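Long-range contact in integron cassette protein VCH_CASS2 (Vibrio cholerae, PDB 3GK6), which probably binds cationic drug-like compounds, as a small integron-encoded effector-binding module whose physiological role is not established: residues Leu55-Lys66 / Ile91-Leu102. Numbering follows the deposited sequence.
Sequences LWEKFYLNAAPK and IACSDTLSPQLL
The indole of Trp56 takes the methyl of Ala92 over one face: Ala92 CB stands 3.4 Å from the centroid of the Trp56 six-membered ring and only 3° off its normal, a nearly ideal CH-pi contact. Trp56 also meets Tyr157 edge-to-face, and its side chain lies about 4 Å from a bound polyether, probably from the crystallisation liquor, which may mark a pocket. Phe59 is the second flat group. Ala63 CB covers one of its faces and Trp56 CZ3 the opposite one, both toward the rim, while Ser94 CB lies at the edge, near the ring plane. With CG anti to the backbone nitrogen (chi1 -177°), the Phe59 ring extends to strand 91-94, where CD1 comes within 3.4 Å of Ala92 O. Leu55 packs against the same methyl, its CG 4.0 Å from Ala92 CB. Helix 55-62 and strand 91-94 run at 29° in their N-to-C directions, and the loop beyond continues the contact: Leu97 CD1 touches both Phe59 CE1 and Ala63 CB, and Leu102 CD2 packs on Ala63 CB at 3.8 Å. The Lys66 and Leu101 side chains run past each other in opposite directions, Lys66 CD approaching Leu101 O. Apolar and aromatic contacts thus hold helix 52-62 on the barrel strand; no direct hydrogen bond joins the two segments, and a single water bridging Lys66 O (2.8 Å) and Thr96 OG1 supplies their polar link.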
loop_
_atom_site.group_PDB
_atom_site.type_symbol
_atom_site.label_atom_id
_atom_site.label_comp_id
_atom_site.label_asym_id
_atom_site.label_seq_id
_atom_site.Cartn_x
_atom_site.Cartn_y
_atom_site.Cartn_z
ATOM N N LEU A 55 -1.953 -6.143 11.003
ATOM C CA LEU A 55 -1.210 -4.887 10.905
ATOM C C LEU A 55 -2.170 -3.693 10.905
ATOM O O LEU A 55 -1.979 -2.737 11.651
ATOM C CB LEU A 55 -0.347 -4.887 9.652
ATOM C CG LEU A 55 0.501 -3.631 9.407
ATOM C CD1 LEU A 55 1.618 -3.527 10.444
ATOM C CD2 LEU A 55 1.064 -3.663 8.003
ATOM N N TRP A 56 -3.222 -3.756 10.091
ATOM C CA TRP A 56 -4.196 -2.665 10.066
ATOM C C TRP A 56 -4.998 -2.502 11.358
ATOM O O TRP A 56 -5.301 -1.379 11.756
ATOM C CB TRP A 56 -5.093 -2.726 8.824
ATOM C CG TRP A 56 -4.335 -2.278 7.617
ATOM C CD1 TRP A 56 -3.765 -3.068 6.656
ATOM C CD2 TRP A 56 -4.006 -0.931 7.278
ATOM N NE1 TRP A 56 -3.117 -2.286 5.726
ATOM C CE2 TRP A 56 -3.252 -0.970 6.085
ATOM C CE3 TRP A 56 -4.291 0.313 7.861
ATOM C CZ2 TRP A 56 -2.773 0.187 5.463
ATOM C CZ3 TRP A 56 -3.809 1.463 7.238
ATOM C CH2 TRP A 56 -3.064 1.383 6.051
ATOM N N GLU A 57 -5.329 -3.610 12.020
ATOM C CA GLU A 57 -6.008 -3.529 13.308
ATOM C C GLU A 57 -5.131 -2.793 14.332
ATOM O O GLU A 57 -5.620 -1.962 15.098
ATOM C CB GLU A 57 -6.388 -4.922 13.817
ATOM C CG GLU A 57 -7.716 -4.950 14.546
ATOM C CD GLU A 57 -8.859 -4.478 13.667
ATOM O OE1 GLU A 57 -8.952 -4.952 12.514
ATOM O OE2 GLU A 57 -9.662 -3.634 14.122
ATOM N N LYS A 58 -3.834 -3.076 14.324
ATOM C CA LYS A 58 -2.898 -2.345 15.175
ATOM C C LYS A 58 -2.865 -0.851 14.833
ATOM O O LYS A 58 -2.798 -0.004 15.724
ATOM C CB LYS A 58 -1.490 -2.915 15.061
ATOM C CG LYS A 58 -0.569 -2.404 16.159
ATOM C CD LYS A 58 0.857 -2.297 15.704
ATOM C CE LYS A 58 1.641 -3.554 15.971
ATOM N NZ LYS A 58 2.972 -3.186 16.561
ATOM N N PHE A 59 -2.892 -0.539 13.540
ATOM C CA PHE A 59 -2.926 0.850 13.080
ATOM C C PHE A 59 -4.209 1.538 13.562
ATOM O O PHE A 59 -4.163 2.643 14.108
ATOM C CB PHE A 59 -2.802 0.916 11.549
ATOM C CG PHE A 59 -2.768 2.321 10.996
ATOM C CD1 PHE A 59 -1.565 2.949 10.738
ATOM C CD2 PHE A 59 -3.942 3.001 10.724
ATOM C CE1 PHE A 59 -1.531 4.243 10.234
ATOM C CE2 PHE A 59 -3.918 4.284 10.222
ATOM C CZ PHE A 59 -2.710 4.905 9.970
ATOM N N TYR A 60 -5.352 0.879 13.381
ATOM C CA TYR A 60 -6.611 1.437 13.865
ATOM C C TYR A 60 -6.529 1.703 15.369
ATOM O O TYR A 60 -6.964 2.749 15.853
ATOM C CB TYR A 60 -7.785 0.499 13.575
ATOM C CG TYR A 60 -7.945 0.127 12.119
ATOM C CD1 TYR A 60 -7.599 1.016 11.105
ATOM C CD2 TYR A 60 -8.467 -1.111 11.757
ATOM C CE1 TYR A 60 -7.752 0.671 9.768
ATOM C CE2 TYR A 60 -8.629 -1.463 10.430
ATOM C CZ TYR A 60 -8.273 -0.570 9.441
ATOM O OH TYR A 60 -8.437 -0.929 8.125
ATOM N N LEU A 61 -5.961 0.746 16.093
ATOM C CA LEU A 61 -5.877 0.815 17.547
ATOM C C LEU A 61 -4.929 1.912 18.029
ATOM O O LEU A 61 -5.305 2.749 18.850
ATOM C CB LEU A 61 -5.427 -0.536 18.110
ATOM C CG LEU A 61 -5.132 -0.525 19.611
ATOM C CD1 LEU A 61 -6.387 -0.111 20.351
ATOM C CD2 LEU A 61 -4.615 -1.878 20.113
ATOM N N ASN A 62 -3.706 1.909 17.509
ATOM C CA ASN A 62 -2.638 2.741 18.046
ATOM C C ASN A 62 -2.397 4.063 17.314
ATOM O O ASN A 62 -1.946 5.036 17.923
ATOM C CB ASN A 62 -1.334 1.939 18.097
ATOM C CG ASN A 62 -1.400 0.778 19.072
ATOM O OD1 ASN A 62 -1.498 0.974 20.281
ATOM N ND2 ASN A 62 -1.338 -0.442 18.549
ATOM N N ALA A 63 -2.703 4.096 16.020
ATOM C CA ALA A 63 -2.318 5.218 15.165
ATOM C C ALA A 63 -3.479 6.103 14.717
ATOM O O ALA A 63 -3.342 7.317 14.646
ATOM C CB ALA A 63 -1.550 4.714 13.948
ATOM N N ALA A 64 -4.616 5.499 14.401
ATOM C CA ALA A 64 -5.751 6.275 13.911
ATOM C C ALA A 64 -6.187 7.411 14.851
ATOM O O ALA A 64 -6.492 8.507 14.384
ATOM C CB ALA A 64 -6.930 5.364 13.563
ATOM N N PRO A 65 -6.212 7.164 16.174
ATOM C CA PRO A 65 -6.670 8.241 17.062
ATOM C C PRO A 65 -5.780 9.485 16.992
ATOM O O PRO A 65 -6.186 10.558 17.435
ATOM C CB PRO A 65 -6.590 7.607 18.460
ATOM C CG PRO A 65 -6.651 6.132 18.213
ATOM C CD PRO A 65 -5.930 5.920 16.915
ATOM N N LYS A 66 -4.584 9.334 16.433
ATOM C CA LYS A 66 -3.622 10.426 16.354
ATOM C C LYS A 66 -3.619 11.143 15.003
ATOM O O LYS A 66 -2.861 12.094 14.805
ATOM C CB LYS A 66 -2.219 9.905 16.673
ATOM C CG LYS A 66 -2.044 9.497 18.124
ATOM C CD LYS A 66 -0.699 8.842 18.368
ATOM C CE LYS A 66 -0.536 8.466 19.833
ATOM N NZ LYS A 66 -1.670 7.626 20.326
ATOM N N ILE A 91 3.761 -1.695 5.245
ATOM C CA ILE A 91 3.721 -0.631 6.235
ATOM C C ILE A 91 2.399 0.122 6.189
ATOM O O ILE A 91 2.065 0.751 5.180
ATOM C CB ILE A 91 4.889 0.378 6.061
ATOM C CG1 ILE A 91 6.206 -0.361 5.800
ATOM C CG2 ILE A 91 4.974 1.287 7.272
ATOM C CD1 ILE A 91 7.443 0.539 5.712
ATOM N N ALA A 92 1.651 0.041 7.285
ATOM C CA ALA A 92 0.416 0.796 7.456
ATOM C C ALA A 92 0.815 2.128 8.072
ATOM O O ALA A 92 1.332 2.184 9.196
ATOM C CB ALA A 92 -0.558 0.040 8.358
ATOM N N CYS A 93 0.616 3.209 7.328
ATOM C CA CYS A 93 1.283 4.441 7.704
ATOM C C CYS A 93 0.542 5.677 7.238
ATOM O O CYS A 93 -0.443 5.589 6.513
ATOM C CB CYS A 93 2.705 4.439 7.139
ATOM S SG CYS A 93 2.774 4.222 5.326
ATOM N N SER A 94 1.040 6.839 7.657
ATOM C CA SER A 94 0.428 8.101 7.286
ATOM C C SER A 94 1.483 9.198 7.261
ATOM O O SER A 94 2.516 9.119 7.929
ATOM C CB SER A 94 -0.697 8.467 8.267
ATOM O OG SER A 94 -1.279 9.725 7.963
ATOM N N ASP A 95 1.219 10.226 6.480
ATOM C CA ASP A 95 2.204 11.273 6.302
ATOM C C ASP A 95 2.361 12.167 7.539
ATOM O O ASP A 95 3.428 12.743 7.756
ATOM C CB ASP A 95 1.926 12.078 5.027
ATOM C CG ASP A 95 0.534 12.688 4.990
ATOM O OD1 ASP A 95 -0.306 12.399 5.870
ATOM O OD2 ASP A 95 0.279 13.474 4.051
ATOM N N THR A 96 1.324 12.252 8.370
ATOM C CA THR A 96 1.354 13.173 9.507
ATOM C C THR A 96 1.880 12.543 10.799
ATOM O O THR A 96 2.219 13.248 11.742
ATOM C CB THR A 96 -0.025 13.801 9.786
ATOM O OG1 THR A 96 -0.950 12.780 10.178
ATOM C CG2 THR A 96 -0.547 14.529 8.549
ATOM N N LEU A 97 1.939 11.219 10.848
ATOM C CA LEU A 97 2.511 10.551 12.008
ATOM C C LEU A 97 4.014 10.783 12.043
ATOM O O LEU A 97 4.616 11.107 11.023
ATOM C CB LEU A 97 2.202 9.055 11.964
ATOM C CG LEU A 97 0.717 8.730 12.092
ATOM C CD1 LEU A 97 0.473 7.264 11.769
ATOM C CD2 LEU A 97 0.198 9.077 13.496
ATOM N N SER A 98 4.610 10.638 13.225
ATOM C CA SER A 98 6.059 10.717 13.390
ATOM C C SER A 98 6.512 9.651 14.388
ATOM O O SER A 98 5.771 9.317 15.311
ATOM C CB SER A 98 6.489 12.121 13.849
ATOM O OG SER A 98 5.734 12.563 14.962
ATOM N N PRO A 99 7.728 9.108 14.202
ATOM C CA PRO A 99 8.206 7.965 14.993
ATOM C C PRO A 99 8.331 8.259 16.490
ATOM O O PRO A 99 8.865 7.434 17.233
ATOM C CB PRO A 99 9.589 7.667 14.394
ATOM C CG PRO A 99 9.610 8.352 13.075
ATOM C CD PRO A 99 8.725 9.550 13.213
ATOM N N GLN A 100 7.843 9.415 16.927
ATOM C CA GLN A 100 7.843 9.745 18.344
ATOM C C GLN A 100 6.566 10.457 18.781
ATOM O O GLN A 100 6.490 11.011 19.874
ATOM C CB GLN A 100 9.094 10.540 18.713
ATOM C CG GLN A 100 10.341 9.671 18.784
ATOM C CD GLN A 100 11.615 10.481 18.887
ATOM O OE1 GLN A 100 11.689 11.605 18.392
ATOM N NE2 GLN A 100 12.631 9.910 19.527
ATOM N N LEU A 101 5.568 10.442 17.907
ATOM C CA LEU A 101 4.193 10.697 18.313
ATOM C C LEU A 101 3.500 9.336 18.364
ATOM O O LEU A 101 2.318 9.237 18.689
ATOM C CB LEU A 101 3.485 11.635 17.327
ATOM C CG LEU A 101 1.986 11.898 17.537
ATOM C CD1 LEU A 101 1.739 12.798 18.745
ATOM C CD2 LEU A 101 1.345 12.488 16.282
ATOM N N LEU A 102 4.268 8.288 18.060
ATOM C CA LEU A 102 3.745 6.926 17.933
ATOM C C LEU A 102 4.825 5.871 18.209
ATOM O O LEU A 102 5.786 5.749 17.449
ATOM C CB LEU A 102 3.188 6.727 16.520
ATOM C CG LEU A 102 2.471 5.411 16.224
ATOM C CD1 LEU A 102 1.238 5.279 17.094
ATOM C CD2 LEU A 102 2.102 5.334 14.741
HETATM O O HOH W 1 -1.026 12.769 12.857
#